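Local coordinates for neurotoxin (Clostridium botulinum, PDB 3N7L), which forms the receptor-binding domain of a botulinum neurotoxin of serotype D/C and probably attaches the toxin to gangliosides on nerve cells, at residues A[380-385]-A[396-401]; A[6-11]-A[210-215]. One frame throughout, in Å; residues are numbered along the deposited sequence.

Contact 1: A[380-385]-A[396-401]; sequences GSYSFK and YLIPVI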
ATOM      1  N   GLY A 380      23.870  -6.062  -0.885  1.00 21.36           N
ATOM      2  CA  GLY A 380      25.090  -5.473  -0.362  1.00 22.57           C
ATOM      3  C   GLY A 380      26.093  -5.185  -1.456  1.00 22.63           C
ATOM      4  O   GLY A 380      25.967  -5.677  -2.579  1.00 20.97           O
ATOM      5  N   SER A 381      27.098  -4.382  -1.133  1.00 21.24           N
ATOM      6  CA  SER A 381      28.110  -4.050  -2.112  1.00 21.89           C
ATOM      7  C   SER A 381      29.356  -4.896  -1.884  1.00 21.98           C
ATOM      8  O   SER A 381      29.873  -4.970  -0.771  1.00 22.48           O
ATOM      9  CB  SER A 381      28.452  -2.562  -2.030  1.00 24.15           C
ATOM     10  OG  SER A 381      29.372  -2.200  -3.047  1.00 28.77           O
ATOM     11  N   TYR A 382      29.820  -5.549  -2.943  1.00 20.88           N
ATOM     12  CA  TYR A 382      31.006  -6.380  -2.862  1.00 20.95           C
ATOM     13  C   TYR A 382      31.941  -6.099  -4.028  1.00 22.16           C
ATOM     14  O   TYR A 382      31.503  -5.763  -5.135  1.00 19.53           O
ATOM     15  CB  TYR A 382      30.616  -7.854  -2.833  1.00 20.84           C
ATOM     16  CG  TYR A 382      29.715  -8.175  -1.672  1.00 22.92           C
ATOM     17  CD1 TYR A 382      28.325  -8.072  -1.791  1.00 22.73           C
ATOM     18  CD2 TYR A 382      30.249  -8.520  -0.429  1.00 24.04           C
ATOM     19  CE1 TYR A 382      27.493  -8.301  -0.707  1.00 23.50           C
ATOM     20  CE2 TYR A 382      29.421  -8.748   0.670  1.00 25.61           C
ATOM     21  CZ  TYR A 382      28.045  -8.635   0.521  1.00 26.06           C
ATOM     22  OH  TYR A 382      27.224  -8.840   1.604  1.00 29.40           O
ATOM     23  N   SER A 383      33.235  -6.246  -3.770  1.00 22.13           N
ATOM     24  CA  SER A 383      34.247  -5.994  -4.780  1.00 21.98           C
ATOM     25  C   SER A 383      34.724  -7.266  -5.466  1.00 21.53           C
ATOM     26  O   SER A 383      35.401  -8.094  -4.858  1.00 22.17           O
ATOM     27  CB  SER A 383      35.443  -5.277  -4.143  1.00 20.10           C
ATOM     28  OG  SER A 383      36.491  -5.091  -5.080  1.00 23.70           O
ATOM     29  N   PHE A 384      34.347  -7.431  -6.726  1.00 21.33           N
ATOM     30  CA  PHE A 384      34.785  -8.583  -7.493  1.00 21.83           C
ATOM     31  C   PHE A 384      34.714  -8.273  -8.987  1.00 21.85           C
ATOM     32  O   PHE A 384      34.674  -7.103  -9.372  1.00 21.49           O
ATOM     33  CB  PHE A 384      33.987  -9.853  -7.126  1.00 21.25           C
ATOM     34  CG  PHE A 384      32.500  -9.783  -7.404  1.00 21.76           C
ATOM     35  CD1 PHE A 384      31.912 -10.661  -8.311  1.00 20.13           C
ATOM     36  CD2 PHE A 384      31.682  -8.883  -6.721  1.00 20.53           C
ATOM     37  CE1 PHE A 384      30.528 -10.646  -8.535  1.00 20.44           C
ATOM     38  CE2 PHE A 384      30.299  -8.859  -6.936  1.00 19.37           C
ATOM     39  CZ  PHE A 384      29.718  -9.741  -7.844  1.00 18.35           C
ATOM     40  N   LYS A 385      34.715  -9.304  -9.826  1.00 20.13           N
ATOM     41  CA  LYS A 385      34.682  -9.085 -11.266  1.00 21.84           C
ATOM     42  C   LYS A 385      33.478  -9.716 -11.965  1.00 22.02           C
ATOM     43  O   LYS A 385      33.145 -10.876 -11.721  1.00 21.47           O
ATOM     44  CB  LYS A 385      35.982  -9.617 -11.887  1.00 23.31           C
ATOM     45  CG  LYS A 385      37.244  -9.006 -11.284  1.00 21.99           C
ATOM     46  CD  LYS A 385      38.510  -9.611 -11.877  1.00 25.16           C
ATOM     47  CE  LYS A 385      39.750  -8.903 -11.341  1.00 24.55           C
ATOM     48  NZ  LYS A 385      41.002  -9.527 -11.845  1.00 29.06           N
ATOM     49  N   TYR A 396      30.207  -3.745  -6.581  1.00 19.46           N
ATOM     50  CA  TYR A 396      28.904  -3.945  -7.194  1.00 18.04           C
ATOM     51  C   TYR A 396      27.876  -4.124  -6.092  1.00 19.42           C
ATOM     52  O   TYR A 396      28.098  -4.890  -5.146  1.00 17.16           O
ATOM     53  CB  TYR A 396      28.889  -5.204  -8.082  1.00 18.73           C
ATOM     54  CG  TYR A 396      29.690  -5.078  -9.361  1.00 18.18           C
ATOM     55  CD1 TYR A 396      29.284  -4.211 -10.377  1.00 20.20           C
ATOM     56  CD2 TYR A 396      30.871  -5.791  -9.536  1.00 20.19           C
ATOM     57  CE1 TYR A 396      30.046  -4.054 -11.538  1.00 19.98           C
ATOM     58  CE2 TYR A 396      31.639  -5.642 -10.691  1.00 20.98           C
ATOM     59  CZ  TYR A 396      31.221  -4.770 -11.685  1.00 20.72           C
ATOM     60  OH  TYR A 396      31.984  -4.604 -12.820  1.00 23.03           O
ATOM     61  N   LEU A 397      26.763  -3.407  -6.209  1.00 18.04           N
ATOM     62  CA  LEU A 397      25.678  -3.529  -5.247  1.00 17.95           C
ATOM     63  C   LEU A 397      24.892  -4.686  -5.845  1.00 19.46           C
ATOM     64  O   LEU A 397      24.373  -4.586  -6.963  1.00 16.24           O
ATOM     65  CB  LEU A 397      24.834  -2.256  -5.221  1.00 18.53           C
ATOM     66  CG  LEU A 397      23.631  -2.233  -4.273  1.00 19.62           C
ATOM     67  CD1 LEU A 397      24.086  -2.508  -2.831  1.00 19.24           C
ATOM     68  CD2 LEU A 397      22.940  -0.881  -4.375  1.00 15.58           C
ATOM     69  N   ILE A 398      24.814  -5.789  -5.108  1.00 16.14           N
ATOM     70  CA  ILE A 398      24.156  -6.975  -5.625  1.00 16.26           C
ATOM     71  C   ILE A 398      23.214  -7.680  -4.667  1.00 18.53           C
ATOM     72  O   ILE A 398      23.294  -7.508  -3.451  1.00 18.01           O
ATOM     73  CB  ILE A 398      25.196  -8.042  -6.012  1.00 18.08           C
ATOM     74  CG1 ILE A 398      25.974  -8.465  -4.753  1.00 15.99           C
ATOM     75  CG2 ILE A 398      26.163  -7.498  -7.066  1.00 16.13           C
ATOM     76  CD1 ILE A 398      26.690  -9.795  -4.881  1.00 16.52           C
ATOM     77  N   PRO A 399      22.295  -8.483  -5.218  1.00 18.79           N
ATOM     78  CA  PRO A 399      21.362  -9.232  -4.382  1.00 19.93           C
ATOM     79  C   PRO A 399      22.266 -10.383  -3.917  1.00 19.77           C
ATOM     80  O   PRO A 399      23.023 -10.934  -4.718  1.00 18.20           O
ATOM     81  CB  PRO A 399      20.282  -9.669  -5.372  1.00 20.18           C
ATOM     82  CG  PRO A 399      21.037  -9.820  -6.644  1.00 21.17           C
ATOM     83  CD  PRO A 399      21.986  -8.653  -6.650  1.00 18.72           C
ATOM     84  N   VAL A 400      22.210 -10.724  -2.636  1.00 20.23           N
ATOM     85  CA  VAL A 400      23.070 -11.762  -2.087  1.00 21.73           C
ATOM     86  C   VAL A 400      22.321 -12.606  -1.062  1.00 22.99           C
ATOM     87  O   VAL A 400      21.456 -12.111  -0.347  1.00 22.54           O
ATOM     88  CB  VAL A 400      24.318 -11.113  -1.409  1.00 24.62           C
ATOM     89  CG1 VAL A 400      23.875 -10.252  -0.234  1.00 24.02           C
ATOM     90  CG2 VAL A 400      25.303 -12.174  -0.956  1.00 26.03           C
ATOM     91  N   ILE A 401      22.651 -13.889  -1.002  1.00 23.55           N
ATOM     92  CA  ILE A 401      22.005 -14.785  -0.055  1.00 23.41           C
ATOM     93  C   ILE A 401      22.960 -15.132   1.091  1.00 25.28           C
ATOM     94  O   ILE A 401      24.120 -15.448   0.860  1.00 24.41           O
ATOM     95  CB  ILE A 401      21.562 -16.093  -0.748  1.00 23.28           C
ATOM     96  CG1 ILE A 401      20.573 -15.776  -1.875  1.00 20.11           C
ATOM     97  CG2 ILE A 401      20.905 -17.030   0.263  1.00 23.59           C
ATOM     98  CD1 ILE A 401      20.177 -16.973  -2.696  1.00 22.63           C
TER
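Y396 pairs with Y382 through the backbone and packs on F384 where two antiparallel strands, 373-384 and 394-402, form a beta hairpin in the C-terminal, beta-trefoil half of the binding domain. The hairpin illustrates how a backbone ladder places side chains. Y382 and Y396 are a hydrogen-bonded pair: Y382 N reaches Y396 O at 2.9 Å, and Y396 N returns to Y382 O. Two residues along, beyond the non-hydrogen-bonded pair S381 and L397, G380 and I398 make a second pair of backbone hydrogen bonds, with I398 N to G380 O nearly straight at 175°.

Y396 buries the most surface. Its ring turns an edge to the face of F384, a T-shaped pair with centroids 5.7 Å apart and planes at 76°; CD2 lies over the F384 face, displaced toward the rim. F384 can receive it because chi1 of 62° sets CG between its own backbone N and carbonyl carbon, swinging the ring back toward the partner strand. Y396 OH is bonded to D389 and K262.

On the same face as Y396, the Y382 ring crosses the I398 side chain at about a right angle, and I398 CG1 meets the ring edge at CD1, 3.8 Å away. The same ring lies against G380, Y382 CE1 being 3.7 Å from G380 CA, while on the other face L397 CD1 is 3.6 Å from G380 C.

Contact 2: A[6-11]-A[210-215]; sequences SKILSL and IFAKEL
Two consecutive residues, I8 and L9, face the single residue I210, and this classic beta bulge shifts the register by one. Both amides turn to I210 O: I8 N at 2.8 Å, almost in line with the carbonyl bond, and L9 N through a weak bond of 3.4 Å. I210 N closes the pairing on L9 O.

The side chain of I210, which loses the most surface to the other segment, is divided between the two bulge residues. Its CG2 branch touches I8 CG1 and CD1, while CD1 at the end of the other branch meets L9 CD2 at 3.6 Å. With chi1 of -68°, the CG2 methyl and the longer CG1-CD1 arm part toward different neighbours. In the concanavalin-like N-terminal half, the bulge joins strand 7-14 to the end of strand 202-211, and I181 of the other sheet touches both L9 and I210.

K7 and F211 lie on the other face, where K7 CB comes within 3.7 Å of F211 CE1. Past the strand end, A212 N bonds S6 O at 2.7 Å from above the carbonyl plane. S6 OG, bonded to I3 O, sits at the F211 ring edge and 3.4 Å from K213 CD.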
ATOM      1  N   SER A   6     -21.903  -1.085  17.532  1.00 44.74           N
ATOM      2  CA  SER A   6     -21.930   0.372  17.443  1.00 42.41           C
ATOM      3  C   SER A   6     -21.840   0.867  16.000  1.00 40.54           C
ATOM      4  O   SER A   6     -21.957   2.062  15.742  1.00 40.07           O
ATOM      5  CB  SER A   6     -20.790   0.977  18.278  1.00 43.51           C
ATOM      6  OG  SER A   6     -19.522   0.524  17.834  1.00 44.13           O
ATOM      7  N   LYS A   7     -21.641  -0.049  15.059  1.00 38.23           N
ATOM      8  CA  LYS A   7     -21.546   0.332  13.655  1.00 38.35           C
ATOM      9  C   LYS A   7     -22.896   0.854  13.160  1.00 37.37           C
ATOM     10  O   LYS A   7     -23.896   0.138  13.193  1.00 37.54           O
ATOM     11  CB  LYS A   7     -21.107  -0.868  12.810  1.00 39.78           C
ATOM     12  CG  LYS A   7     -20.938  -0.546  11.331  1.00 42.25           C
ATOM     13  CD  LYS A   7     -20.656  -1.790  10.501  1.00 44.61           C
ATOM     14  CE  LYS A   7     -19.279  -2.363  10.776  1.00 45.98           C
ATOM     15  NZ  LYS A   7     -18.998  -3.541   9.900  1.00 46.95           N
ATOM     16  N   ILE A   8     -22.922   2.104  12.704  1.00 34.73           N
ATOM     17  CA  ILE A   8     -24.160   2.709  12.226  1.00 33.83           C
ATOM     18  C   ILE A   8     -24.179   2.946  10.716  1.00 32.50           C
ATOM     19  O   ILE A   8     -25.202   3.329  10.150  1.00 31.28           O
ATOM     20  CB  ILE A   8     -24.446   4.040  12.962  1.00 34.45           C
ATOM     21  CG1 ILE A   8     -23.261   4.999  12.807  1.00 34.62           C
ATOM     22  CG2 ILE A   8     -24.706   3.762  14.440  1.00 32.24           C
ATOM     23  CD1 ILE A   8     -23.502   6.370  13.412  1.00 35.31           C
ATOM     24  N   LEU A   9     -23.040   2.722  10.072  1.00 31.16           N
ATOM     25  CA  LEU A   9     -22.926   2.873   8.626  1.00 29.45           C
ATOM     26  C   LEU A   9     -21.849   1.923   8.142  1.00 28.79           C
ATOM     27  O   LEU A   9     -20.765   1.848   8.722  1.00 27.11           O
ATOM     28  CB  LEU A   9     -22.557   4.306   8.236  1.00 29.93           C
ATOM     29  CG  LEU A   9     -22.289   4.503   6.735  1.00 30.71           C
ATOM     30  CD1 LEU A   9     -23.519   4.100   5.928  1.00 32.28           C
ATOM     31  CD2 LEU A   9     -21.929   5.954   6.454  1.00 30.89           C
ATOM     32  N   SER A  10     -22.155   1.187   7.083  1.00 29.37           N
ATOM     33  CA  SER A  10     -21.216   0.229   6.519  1.00 31.29           C
ATOM     34  C   SER A  10     -21.377   0.238   5.008  1.00 31.06           C
ATOM     35  O   SER A  10     -22.117  -0.570   4.449  1.00 32.30           O
ATOM     36  CB  SER A  10     -21.504  -1.168   7.079  1.00 31.39           C
ATOM     37  OG  SER A  10     -20.627  -2.129   6.525  1.00 36.41           O
ATOM     38  N   LEU A  11     -20.693   1.168   4.351  1.00 31.93           N
ATOM     39  CA  LEU A  11     -20.775   1.288   2.901  1.00 31.02           C
ATOM     40  C   LEU A  11     -19.936   0.215   2.224  1.00 32.35           C
ATOM     41  O   LEU A  11     -18.705   0.256   2.267  1.00 31.81           O
ATOM     42  CB  LEU A  11     -20.303   2.674   2.466  1.00 31.82           C
ATOM     43  CG  LEU A  11     -20.318   2.987   0.968  1.00 32.81           C
ATOM     44  CD1 LEU A  11     -21.717   2.763   0.387  1.00 32.12           C
ATOM     45  CD2 LEU A  11     -19.868   4.426   0.769  1.00 31.18           C
ATOM     46  N   ILE A 210     -18.751   3.702   9.936  1.00 26.92           N
ATOM     47  CA  ILE A 210     -18.910   4.744  10.943  1.00 26.39           C
ATOM     48  C   ILE A 210     -19.450   4.049  12.194  1.00 27.95           C
ATOM     49  O   ILE A 210     -20.425   3.292  12.126  1.00 28.04           O
ATOM     50  CB  ILE A 210     -19.877   5.868  10.505  1.00 25.34           C
ATOM     51  CG1 ILE A 210     -19.260   6.667   9.351  1.00 25.73           C
ATOM     52  CG2 ILE A 210     -20.139   6.809  11.684  1.00 25.22           C
ATOM     53  CD1 ILE A 210     -20.092   7.841   8.885  1.00 25.05           C
ATOM     54  N   PHE A 211     -18.793   4.292  13.324  1.00 28.24           N
ATOM     55  CA  PHE A 211     -19.173   3.685  14.595  1.00 29.09           C
ATOM     56  C   PHE A 211     -19.660   4.745  15.579  1.00 30.65           C
ATOM     57  O   PHE A 211     -19.101   5.841  15.656  1.00 30.89           O
ATOM     58  CB  PHE A 211     -17.973   2.956  15.203  1.00 28.59           C
ATOM     59  CG  PHE A 211     -17.468   1.812  14.373  1.00 30.15           C
ATOM     60  CD1 PHE A 211     -17.989   0.534  14.538  1.00 30.53           C
ATOM     61  CD2 PHE A 211     -16.467   2.014  13.425  1.00 28.38           C
ATOM     62  CE1 PHE A 211     -17.522  -0.531  13.771  1.00 31.75           C
ATOM     63  CE2 PHE A 211     -15.992   0.958  12.652  1.00 30.13           C
ATOM     64  CZ  PHE A 211     -16.520  -0.318  12.825  1.00 31.16           C
ATOM     65  N   ALA A 212     -20.698   4.406  16.338  1.00 31.05           N
ATOM     66  CA  ALA A 212     -21.261   5.323  17.320  1.00 30.91           C
ATOM     67  C   ALA A 212     -20.471   5.262  18.619  1.00 31.32           C
ATOM     68  O   ALA A 212     -21.046   5.248  19.702  1.00 33.30           O
ATOM     69  CB  ALA A 212     -22.724   4.978  17.579  1.00 29.47           C
ATOM     70  N   LYS A 213     -19.150   5.219  18.506  1.00 31.56           N
ATOM     71  CA  LYS A 213     -18.296   5.181  19.685  1.00 31.85           C
ATOM     72  C   LYS A 213     -16.886   5.610  19.322  1.00 31.88           C
ATOM     73  O   LYS A 213     -16.546   5.727  18.145  1.00 31.06           O
ATOM     74  CB  LYS A 213     -18.250   3.772  20.283  1.00 32.37           C
ATOM     75  CG  LYS A 213     -17.463   2.775  19.450  1.00 33.15           C
ATOM     76  CD  LYS A 213     -17.297   1.443  20.170  1.00 35.36           C
ATOM     77  CE  LYS A 213     -16.448   1.586  21.421  1.00 34.78           C
ATOM     78  NZ  LYS A 213     -16.199   0.267  22.066  1.00 35.73           N
ATOM     79  N   GLU A 214     -16.068   5.831  20.347  1.00 31.73           N
ATOM     80  CA  GLU A 214     -14.681   6.232  20.165  1.00 32.26           C
ATOM     81  C   GLU A 214     -13.848   4.952  20.225  1.00 32.17           C
ATOM     82  O   GLU A 214     -13.601   4.417  21.306  1.00 31.36           O
ATOM     83  CB  GLU A 214     -14.259   7.182  21.292  1.00 34.13           C
ATOM     84  CG  GLU A 214     -12.993   7.990  21.019  1.00 36.77           C
ATOM     85  CD  GLU A 214     -12.405   8.631  22.276  1.00 39.40           C
ATOM     86  OE1 GLU A 214     -13.160   8.875  23.249  1.00 38.55           O
ATOM     87  OE2 GLU A 214     -11.182   8.900  22.286  1.00 40.69           O
ATOM     88  N   LEU A 215     -13.429   4.455  19.063  1.00 31.47           N
ATOM     89  CA  LEU A 215     -12.628   3.235  18.998  1.00 30.52           C
ATOM     90  C   LEU A 215     -11.252   3.456  19.605  1.00 31.00           C
ATOM     91  O   LEU A 215     -10.612   4.468  19.338  1.00 30.35           O
ATOM     92  CB  LEU A 215     -12.450   2.788  17.546  1.00 29.56           C
ATOM     93  CG  LEU A 215     -13.681   2.461  16.699  1.00 30.23           C
ATOM     94  CD1 LEU A 215     -13.218   2.047  15.307  1.00 29.90           C
ATOM     95  CD2 LEU A 215     -14.493   1.348  17.341  1.00 28.83           C
TER

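Contacts 1 and 2 lie on opposite sides of the chain's centre, about 52 Å apart between centres, and share no strand. Both are partly buried, but contact 1 includes the exposed S381, whereas contact 2 has no exposed touching residue and its aliphatic side chains reach the second sheet. The sequence separation differs sharply: 380-385 and 396-401 are the neighbouring arms of one hairpin, whereas 6-11 and 210-215 bring together the beginning and end of the N-terminal half. In contact 1 the pairing keeps an even register and aromatic rings supply much of the packing; in contact 2 the register slips and branched aliphatic groups fill the inward face.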